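Local coordinates for bottromycin amidohydrolase (Streptomyces purpureus, PDB 6I5S), which probably hydrolyses an amide bond in thiazoline-containing intermediates with the help of two zinc ions, serving as the gatekeeper of bottromycin biosynthesis, at residues 60-64 / 65-69; 98-101 / 102-106; 123-126 / 127-131. All blocks are in the same frame, centred on the assembly; numbering follows the deposited sequence.

Interaction 1: 60-64 / 65-69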
ATOM      1  N   GLU A  60     -20.467  -3.852  18.339  1.00 35.36           N
ATOM      2  CA  GLU A  60     -19.783  -4.135  19.594  1.00 36.40           C
ATOM      3  C   GLU A  60     -18.361  -4.590  19.314  1.00 36.26           C
ATOM      4  O   GLU A  60     -18.141  -5.563  18.569  1.00 35.44           O
ATOM      5  CB  GLU A  60     -20.527  -5.202  20.384  1.00 47.95           C
ATOM      6  CG  GLU A  60     -19.825  -5.528  21.676  1.00 67.52           C
ATOM      7  CD  GLU A  60     -20.468  -6.641  22.444  1.00 72.64           C
ATOM      8  OE1 GLU A  60     -21.588  -7.065  22.084  1.00 69.51           O
ATOM      9  OE2 GLU A  60     -19.825  -7.084  23.417  1.00 57.84           O
ATOM     10  N   VAL A  61     -17.394  -3.860  19.872  1.00 34.06           N
ATOM     11  CA  VAL A  61     -15.972  -4.215  19.821  1.00 33.68           C
ATOM     12  C   VAL A  61     -15.540  -4.593  21.230  1.00 38.01           C
ATOM     13  O   VAL A  61     -15.792  -3.847  22.182  1.00 36.45           O
ATOM     14  CB  VAL A  61     -15.133  -3.045  19.284  1.00 41.71           C
ATOM     15  CG1 VAL A  61     -13.662  -3.375  19.311  1.00 35.52           C
ATOM     16  CG2 VAL A  61     -15.545  -2.701  17.848  1.00 43.75           C
ATOM     17  N   ALA A  62     -14.894  -5.743  21.359  1.00 38.50           N
ATOM     18  CA  ALA A  62     -14.469  -6.270  22.649  1.00 36.21           C
ATOM     19  C   ALA A  62     -12.989  -6.607  22.547  1.00 36.89           C
ATOM     20  O   ALA A  62     -12.609  -7.511  21.802  1.00 35.85           O
ATOM     21  CB  ALA A  62     -15.288  -7.495  23.020  1.00 40.18           C
ATOM     22  N   ASP A  63     -12.155  -5.884  23.304  1.00 41.01           N
ATOM     23  CA  ASP A  63     -10.709  -6.133  23.326  1.00 43.73           C
ATOM     24  C   ASP A  63     -10.145  -6.195  21.915  1.00 34.26           C
ATOM     25  O   ASP A  63      -9.342  -7.065  21.581  1.00 35.30           O
ATOM     26  CB  ASP A  63     -10.368  -7.435  24.072  1.00 53.98           C
ATOM     27  CG  ASP A  63      -8.905  -7.504  24.473  1.00 65.25           C
ATOM     28  OD1 ASP A  63      -8.300  -6.428  24.670  1.00 79.15           O
ATOM     29  OD2 ASP A  63      -8.365  -8.613  24.593  1.00 90.77           O
ATOM     30  N   GLY A  64     -10.571  -5.246  21.072  1.00 33.76           N
ATOM     31  CA  GLY A  64     -10.034  -5.119  19.747  1.00 33.02           C
ATOM     32  C   GLY A  64     -10.520  -6.146  18.738  1.00 34.71           C
ATOM     33  O   GLY A  64      -9.884  -6.330  17.706  1.00 33.81           O
ATOM     34  N   VAL A  65     -11.604  -6.849  19.022  1.00 36.02           N
ATOM     35  CA  VAL A  65     -12.165  -7.824  18.096  1.00 39.16           C
ATOM     36  C   VAL A  65     -13.612  -7.446  17.845  1.00 33.35           C
ATOM     37  O   VAL A  65     -14.315  -7.031  18.770  1.00 36.37           O
ATOM     38  CB  VAL A  65     -12.070  -9.264  18.670  1.00 36.86           C
ATOM     39  CG1 VAL A  65     -12.851 -10.235  17.827  1.00 43.95           C
ATOM     40  CG2 VAL A  65     -10.607  -9.689  18.825  1.00 46.14           C
ATOM     41  N   VAL A  66     -14.066  -7.603  16.601  1.00 34.11           N
ATOM     42  CA  VAL A  66     -15.472  -7.380  16.298  1.00 35.91           C
ATOM     43  C   VAL A  66     -16.296  -8.468  16.990  1.00 35.59           C
ATOM     44  O   VAL A  66     -16.242  -9.645  16.631  1.00 41.06           O
ATOM     45  CB  VAL A  66     -15.708  -7.352  14.789  1.00 33.23           C
ATOM     46  CG1 VAL A  66     -17.178  -7.276  14.448  1.00 34.75           C
ATOM     47  CG2 VAL A  66     -14.971  -6.178  14.192  1.00 31.89           C
ATOM     48  N   ALA A  67     -17.065  -8.073  17.998  1.00 37.94           N
ATOM     49  CA  ALA A  67     -17.839  -9.027  18.772  1.00 39.05           C
ATOM     50  C   ALA A  67     -19.213  -9.282  18.174  1.00 45.07           C
ATOM     51  O   ALA A  67     -19.728 -10.393  18.304  1.00 43.12           O
ATOM     52  CB  ALA A  67     -18.004  -8.543  20.209  1.00 40.46           C
ATOM     53  N   GLY A  68     -19.840  -8.286  17.547  1.00 41.91           N
ATOM     54  CA  GLY A  68     -21.163  -8.519  17.014  1.00 51.92           C
ATOM     55  C   GLY A  68     -21.840  -7.240  16.588  1.00 44.61           C
ATOM     56  O   GLY A  68     -21.351  -6.128  16.810  1.00 37.70           O
ATOM     57  N   TRP A  69     -23.006  -7.435  15.989  1.00 38.36           N
ATOM     58  CA  TRP A  69     -23.826  -6.375  15.423  1.00 33.48           C
ATOM     59  C   TRP A  69     -25.218  -6.540  15.985  1.00 40.25           C
ATOM     60  O   TRP A  69     -25.780  -7.635  15.877  1.00 41.13           O
ATOM     61  CB  TRP A  69     -23.885  -6.488  13.885  1.00 38.52           C
ATOM     62  CG  TRP A  69     -22.568  -6.423  13.208  1.00 35.18           C
ATOM     63  CD1 TRP A  69     -21.751  -7.465  12.932  1.00 34.63           C
ATOM     64  CD2 TRP A  69     -21.901  -5.246  12.741  1.00 41.73           C
ATOM     65  NE1 TRP A  69     -20.600  -7.015  12.344  1.00 37.37           N
ATOM     66  CE2 TRP A  69     -20.680  -5.652  12.198  1.00 43.29           C
ATOM     67  CE3 TRP A  69     -22.220  -3.887  12.737  1.00 47.36           C
ATOM     68  CZ2 TRP A  69     -19.775  -4.748  11.647  1.00 47.03           C
ATOM     69  CZ3 TRP A  69     -21.322  -2.999  12.184  1.00 43.54           C
ATOM     70  CH2 TRP A  69     -20.121  -3.427  11.652  1.00 41.85           C
TER

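Interaction 2: 98-101 / 102-106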
ATOM      1  N   SER A  98       9.834   3.092   5.969  1.00 24.79           N
ATOM      2  CA  SER A  98      11.195   3.281   6.432  1.00 24.39           C
ATOM      3  C   SER A  98      11.282   4.124   7.693  1.00 30.04           C
ATOM      4  O   SER A  98      12.370   4.223   8.277  1.00 30.93           O
ATOM      5  CB  SER A  98      12.053   3.946   5.339  1.00 37.79           C
ATOM      6  OG  SER A  98      12.177   3.079   4.246  1.00 66.38           O
ATOM      7  N   SER A  99      10.177   4.714   8.122  1.00 28.60           N
ATOM      8  CA  SER A  99      10.186   5.587   9.294  1.00 31.27           C
ATOM      9  C   SER A  99       8.807   5.621   9.936  1.00 27.52           C
ATOM     10  O   SER A  99       7.783   5.278   9.331  1.00 28.60           O
ATOM     11  CB  SER A  99      10.607   7.033   8.950  1.00 39.15           C
ATOM     12  OG  SER A  99       9.575   7.673   8.294  1.00 45.01           O
ATOM     13  N   VAL A 100       8.802   6.019  11.211  1.00 28.39           N
ATOM     14  CA  VAL A 100       7.530   6.199  11.909  1.00 25.78           C
ATOM     15  C   VAL A 100       6.656   7.258  11.231  1.00 27.94           C
ATOM     16  O   VAL A 100       5.427   7.184  11.317  1.00 27.88           O
ATOM     17  CB  VAL A 100       7.799   6.542  13.387  1.00 29.05           C
ATOM     18  CG1 VAL A 100       8.566   7.838  13.501  1.00 29.10           C
ATOM     19  CG2 VAL A 100       6.498   6.626  14.162  1.00 32.04           C
ATOM     20  N   SER A 101       7.256   8.214  10.514  1.00 25.32           N
ATOM     21  CA  SER A 101       6.466   9.163   9.726  1.00 27.27           C
ATOM     22  C   SER A 101       5.545   8.442   8.752  1.00 26.57           C
ATOM     23  O   SER A 101       4.389   8.828   8.565  1.00 29.21           O
ATOM     24  CB  SER A 101       7.415  10.111   9.003  1.00 38.97           C
ATOM     25  OG  SER A 101       6.693  10.944   8.123  1.00 48.08           O
ATOM     26  N   ASP A 102       6.062   7.425   8.059  1.00 29.21           N
ATOM     27  CA  ASP A 102       5.235   6.644   7.146  1.00 27.89           C
ATOM     28  C   ASP A 102       4.093   5.949   7.875  1.00 28.64           C
ATOM     29  O   ASP A 102       2.982   5.858   7.349  1.00 27.85           O
ATOM     30  CB  ASP A 102       6.084   5.589   6.432  1.00 24.68           C
ATOM     31  CG  ASP A 102       7.301   6.156   5.740  1.00 34.19           C
ATOM     32  OD1 ASP A 102       7.321   7.359   5.414  1.00 34.34           O
ATOM     33  OD2 ASP A 102       8.257   5.379   5.436  1.00 32.27           O
ATOM     34  N   LEU A 103       4.368   5.375   9.052  1.00 25.78           N
ATOM     35  CA  LEU A 103       3.338   4.654   9.783  1.00 28.79           C
ATOM     36  C   LEU A 103       2.191   5.588  10.159  1.00 26.71           C
ATOM     37  O   LEU A 103       1.011   5.239  10.025  1.00 27.46           O
ATOM     38  CB  LEU A 103       3.963   4.004  11.032  1.00 28.52           C
ATOM     39  CG  LEU A 103       5.002   2.869  10.783  1.00 27.53           C
ATOM     40  CD1 LEU A 103       5.630   2.473  12.096  1.00 32.55           C
ATOM     41  CD2 LEU A 103       4.334   1.690  10.138  1.00 29.82           C
ATOM     42  N   VAL A 104       2.523   6.800  10.600  1.00 27.80           N
ATOM     43  CA  VAL A 104       1.497   7.777  10.959  1.00 28.11           C
ATOM     44  C   VAL A 104       0.710   8.227   9.742  1.00 26.58           C
ATOM     45  O   VAL A 104      -0.521   8.313   9.791  1.00 28.65           O
ATOM     46  CB  VAL A 104       2.132   8.969  11.711  1.00 29.26           C
ATOM     47  CG1 VAL A 104       1.059  10.075  11.884  1.00 27.70           C
ATOM     48  CG2 VAL A 104       2.706   8.526  13.088  1.00 28.62           C
ATOM     49  N   GLY A 105       1.400   8.482   8.619  1.00 26.76           N
ATOM     50  CA  GLY A 105       0.711   8.852   7.387  1.00 26.72           C
ATOM     51  C   GLY A 105      -0.296   7.811   6.950  1.00 30.16           C
ATOM     52  O   GLY A 105      -1.438   8.141   6.601  1.00 25.83           O
ATOM     53  N   LEU A 106       0.088   6.525   7.009  1.00 26.18           N
ATOM     54  CA  LEU A 106      -0.862   5.480   6.654  1.00 22.92           C
ATOM     55  C   LEU A 106      -2.089   5.506   7.559  1.00 24.27           C
ATOM     56  O   LEU A 106      -3.224   5.509   7.047  1.00 27.51           O
ATOM     57  CB  LEU A 106      -0.185   4.106   6.673  1.00 25.47           C
ATOM     58  CG  LEU A 106       0.893   3.909   5.616  1.00 25.40           C
ATOM     59  CD1 LEU A 106       1.660   2.627   5.871  1.00 27.12           C
ATOM     60  CD2 LEU A 106       0.333   3.901   4.203  1.00 24.02           C
TER

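Interaction 3: 123-126 / 127-131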
ATOM      1  N   HIS A 123      10.818  -4.542  10.285  1.00 25.72           N
ATOM      2  CA  HIS A 123       9.390  -4.690  10.109  1.00 21.92           C
ATOM      3  C   HIS A 123       8.799  -5.838  10.903  1.00 22.33           C
ATOM      4  O   HIS A 123       7.629  -5.749  11.309  1.00 26.51           O
ATOM      5  CB  HIS A 123       9.063  -4.867   8.626  1.00 25.14           C
ATOM      6  CG  HIS A 123       9.545  -3.743   7.802  1.00 29.98           C
ATOM      7  ND1 HIS A 123      10.756  -3.769   7.136  1.00 28.69           N
ATOM      8  CD2 HIS A 123       9.004  -2.518   7.573  1.00 28.34           C
ATOM      9  CE1 HIS A 123      10.942  -2.611   6.536  1.00 36.42           C
ATOM     10  NE2 HIS A 123       9.905  -1.828   6.802  1.00 28.41           N
ATOM     11  N   LEU A 124       9.540  -6.926  11.102  1.00 25.51           N
ATOM     12  CA  LEU A 124       9.084  -7.964  12.022  1.00 23.46           C
ATOM     13  C   LEU A 124       8.996  -7.425  13.428  1.00 25.62           C
ATOM     14  O   LEU A 124       8.093  -7.791  14.186  1.00 26.21           O
ATOM     15  CB  LEU A 124      10.040  -9.150  11.982  1.00 24.41           C
ATOM     16  CG  LEU A 124      10.062  -9.886  10.601  1.00 27.62           C
ATOM     17  CD1 LEU A 124      10.969 -11.071  10.719  1.00 28.12           C
ATOM     18  CD2 LEU A 124       8.679 -10.363  10.161  1.00 27.64           C
ATOM     19  N   LEU A 125       9.972  -6.617  13.829  1.00 25.52           N
ATOM     20  CA  LEU A 125       9.888  -5.985  15.154  1.00 26.26           C
ATOM     21  C   LEU A 125       8.617  -5.161  15.268  1.00 27.16           C
ATOM     22  O   LEU A 125       7.879  -5.248  16.267  1.00 26.16           O
ATOM     23  CB  LEU A 125      11.131  -5.127  15.413  1.00 29.02           C
ATOM     24  CG  LEU A 125      11.319  -4.454  16.763  1.00 26.48           C
ATOM     25  CD1 LEU A 125      10.409  -3.208  16.854  1.00 28.50           C
ATOM     26  CD2 LEU A 125      11.052  -5.389  17.935  1.00 26.71           C
ATOM     27  N   ALA A 126       8.320  -4.368  14.232  1.00 24.39           N
ATOM     28  CA  ALA A 126       7.110  -3.568  14.241  1.00 26.79           C
ATOM     29  C   ALA A 126       5.874  -4.443  14.351  1.00 25.13           C
ATOM     30  O   ALA A 126       4.923  -4.066  15.022  1.00 25.40           O
ATOM     31  CB  ALA A 126       7.060  -2.710  12.967  1.00 26.72           C
ATOM     32  N   ALA A 127       5.884  -5.627  13.704  1.00 25.07           N
ATOM     33  CA  ALA A 127       4.770  -6.567  13.852  1.00 25.84           C
ATOM     34  C   ALA A 127       4.665  -7.044  15.305  1.00 25.69           C
ATOM     35  O   ALA A 127       3.561  -7.255  15.812  1.00 26.30           O
ATOM     36  CB  ALA A 127       4.925  -7.783  12.927  1.00 26.24           C
ATOM     37  N   GLY A 128       5.810  -7.200  15.987  1.00 25.61           N
ATOM     38  CA  GLY A 128       5.769  -7.622  17.401  1.00 27.39           C
ATOM     39  C   GLY A 128       5.165  -6.525  18.262  1.00 27.41           C
ATOM     40  O   GLY A 128       4.391  -6.791  19.192  1.00 27.96           O
ATOM     41  N   VAL A 129       5.508  -5.271  17.960  1.00 26.31           N
ATOM     42  CA  VAL A 129       4.934  -4.140  18.699  1.00 22.70           C
ATOM     43  C   VAL A 129       3.426  -4.121  18.505  1.00 24.48           C
ATOM     44  O   VAL A 129       2.666  -3.804  19.429  1.00 27.22           O
ATOM     45  CB  VAL A 129       5.590  -2.835  18.232  1.00 25.03           C
ATOM     46  CG1 VAL A 129       4.831  -1.589  18.739  1.00 27.72           C
ATOM     47  CG2 VAL A 129       7.025  -2.820  18.658  1.00 28.43           C
ATOM     48  N   HIS A 130       2.974  -4.403  17.284  1.00 25.90           N
ATOM     49  CA  HIS A 130       1.539  -4.506  17.015  1.00 26.47           C
ATOM     50  C   HIS A 130       0.883  -5.627  17.817  1.00 28.07           C
ATOM     51  O   HIS A 130      -0.143  -5.433  18.500  1.00 27.12           O
ATOM     52  CB  HIS A 130       1.349  -4.729  15.509  1.00 22.82           C
ATOM     53  CG  HIS A 130      -0.066  -4.571  15.059  1.00 27.04           C
ATOM     54  ND1 HIS A 130      -1.050  -5.486  15.369  1.00 28.83           N
ATOM     55  CD2 HIS A 130      -0.661  -3.614  14.312  1.00 25.99           C
ATOM     56  CE1 HIS A 130      -2.188  -5.093  14.822  1.00 27.04           C
ATOM     57  NE2 HIS A 130      -1.977  -3.962  14.189  1.00 25.81           N
ATOM     58  N   ARG A 131       1.471  -6.817  17.773  1.00 26.66           N
ATOM     59  CA  ARG A 131       0.945  -7.936  18.566  1.00 25.45           C
ATOM     60  C   ARG A 131       0.920  -7.614  20.054  1.00 27.60           C
ATOM     61  O   ARG A 131       0.010  -8.047  20.772  1.00 28.05           O
ATOM     62  CB  ARG A 131       1.793  -9.218  18.325  1.00 26.98           C
ATOM     63  CG  ARG A 131       1.666  -9.771  16.903  1.00 32.12           C
ATOM     64  CD  ARG A 131       2.549 -11.013  16.678  1.00 40.87           C
ATOM     65  NE  ARG A 131       2.327 -11.647  15.371  1.00 61.27           N
ATOM     66  CZ  ARG A 131       3.228 -11.766  14.396  1.00 56.89           C
ATOM     67  NH1 ARG A 131       4.466 -11.314  14.520  1.00 31.11           N
ATOM     68  NH2 ARG A 131       2.883 -12.350  13.255  1.00 44.81           N
TER

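Interaction 1: 60-64 / 65-69
Glu60 lies across from both Ala67 and Gly68, a classic beta bulge in the antiparallel hairpin of strands 57-62 and 65-71, whose two-residue loop is a type I' turn. The straightest bond here runs from Glu60 N to Gly68 O (2.9 Å, 177° at the hydrogen). Glu60 O serves both bulge residues: Ala67 N gives it a bond of 2.8 Å, while the bond from Gly68 N is long and weak. At the turn, Ala62 N bonds to Val65 O at 2.9 Å, and Val65 N returns a bond to Ala62 O. Asp63 and Gly64 make the bend, both with positive phi. Glycine tolerates this easily, and the carboxylate of Asp63 forms a salt bridge with Arg133.

On the face carrying Glu60, Ala62 and Val65, the side chain of Glu60 rises from the sheet. Its CB lies 3.8 Å from Gly68 O. CG, anti to the backbone N (chi1 179°), stands beside the carbonyl carbon and rests 3.8 Å from Ala67 CB; chi2 near 180° carries the chain on in an extended line. CD keeps beside the same methyl, and OE2 is still 4.0 Å from Ala67 CB, at an exposed end suited to a carboxylate. The methyl of Ala67 is small enough to sit between the Glu60 chain and Ala62 CB, which is 4.0 Å from Ala67 CB. Gly68 adopts backbone angles at which a side chain would press against the preceding carbonyl.

The other face bears Val61 and Val66, a non-hydrogen-bonded pair whose beta-branched side chains suit a strand; both pack on Ala400, linking the hairpin to a much later part of the chain. Between the two hydrogen-bonded pairs, the CA-H of Val61 makes a contact with Val65 O, 3.4 Å from CA.

Interaction 2: 98-101 / 102-106
Asp102 reaches back from the first turn of helix 100-108 to the residues that lead into it. Its CG stands beside the backbone N (chi1 -54°), which swings OD2 to Ser98 N at 2.8 Å, almost straight at 177° and nearly along the C-O bond. OD2 also takes a weak bond from Ser99 N, 3.4 Å away, while OD1 forms a salt bridge with Arg300. An aspartate suits this buried place: both oxygens have partners, and the helix start would probably stabilise its negative charge.

The packed side is apolar. Val100 CG2 lies 4.4 Å from Val104 CG2 one turn on, and both valines lean on Leu28 of helix 23-31. Alongside, in the backbone, Val104 N bonds to Val100 O at 3.0 Å, followed by Gly105 N to Ser101 O; just before them, Ser99 O takes weak bonds from Asp102 N and Leu103 N. By contrast, Ser98 is exposed to solvent, a place a small polar side chain suits, although its backbone N is firmly held.

With Ser99 at the N-cap, the weak bond from Ser99 N to Asp102 OD2 resembles the aspartate half of a capping box, opening the helix of a beta-alpha-beta unit.

Interaction 3: 123-126 / 127-131
Helix 121-132, the helix of the beta-alpha-beta unit between strands 111-116 and 139-142, carries a one-turn side-chain contact between Leu125 and Val129. Leu125 CD1 meets Val129 CG2 at 3.9 Å, the two chains crossing obliquely. The leucine leaves with CG anti to its backbone N (chi1 -176°), and its second torsion turns CD1 toward the following turn. The valine meets it with CG2, the branch beside its own N; Val129 CG2 also lies 3.5 Å from Leu125 O, beside the backbone bond. That bond, Val129 N to Leu125 O, is 2.9 Å long.

The neighbouring bonds are regular. Ala127 N binds His123 O at 3.0 Å, Gly128 N binds Leu124 O at 3.0 Å, and His130 N binds Ala126 O at 3.0 Å. Leu125 O takes in addition a weak bond from Gly128 N, so it is shared by two amides. Ala127 is buried, and its short methyl suits the close approach of the helix to strand 139-142, where it packs on Pro140.

Toward strands 111-116 and 139-142, His123 is buried against Gln116 and Val142. Both ring nitrogens are engaged, which fixes the turn of the ring: NE2 bonds to the carbonyl O of Val97 and ties the helix to the loop after strand 84-95, while ND1 bonds to the backbone N of Glu120, just before the helix begins. A histidine suits this place because its flat ring can pack against neighbours while each nitrogen keeps a polar partner. His130 touches Leu137 and Arg139, at the start of the following strand. A helix covering parallel strands 111-116 and 139-142 in this way is consistent with the beta/alpha barrel known in the amidohydrolase superfamily.

Overall arrangement
The three contacts follow one another along the chain. Interaction 1 lies in the small antiparallel sheet, its centre about 26 Å from that of the chain, whereas interactions 2 and 3 belong to successive beta-alpha-beta units that share strand 111-116. Their centres are about 14 Å apart and their nearest atoms about 5 Å; Tyr114 of the shared strand touches Leu103 and Leu106 on one helix and His123 on the other. The nearest atoms of interactions 1 and 3 are about 8 Å apart. The side chains of Ser98 and His123 lie about 10 and 11 Å from a zinc ion, and segment 98-101 closely follows the zinc ligands His94 and His96.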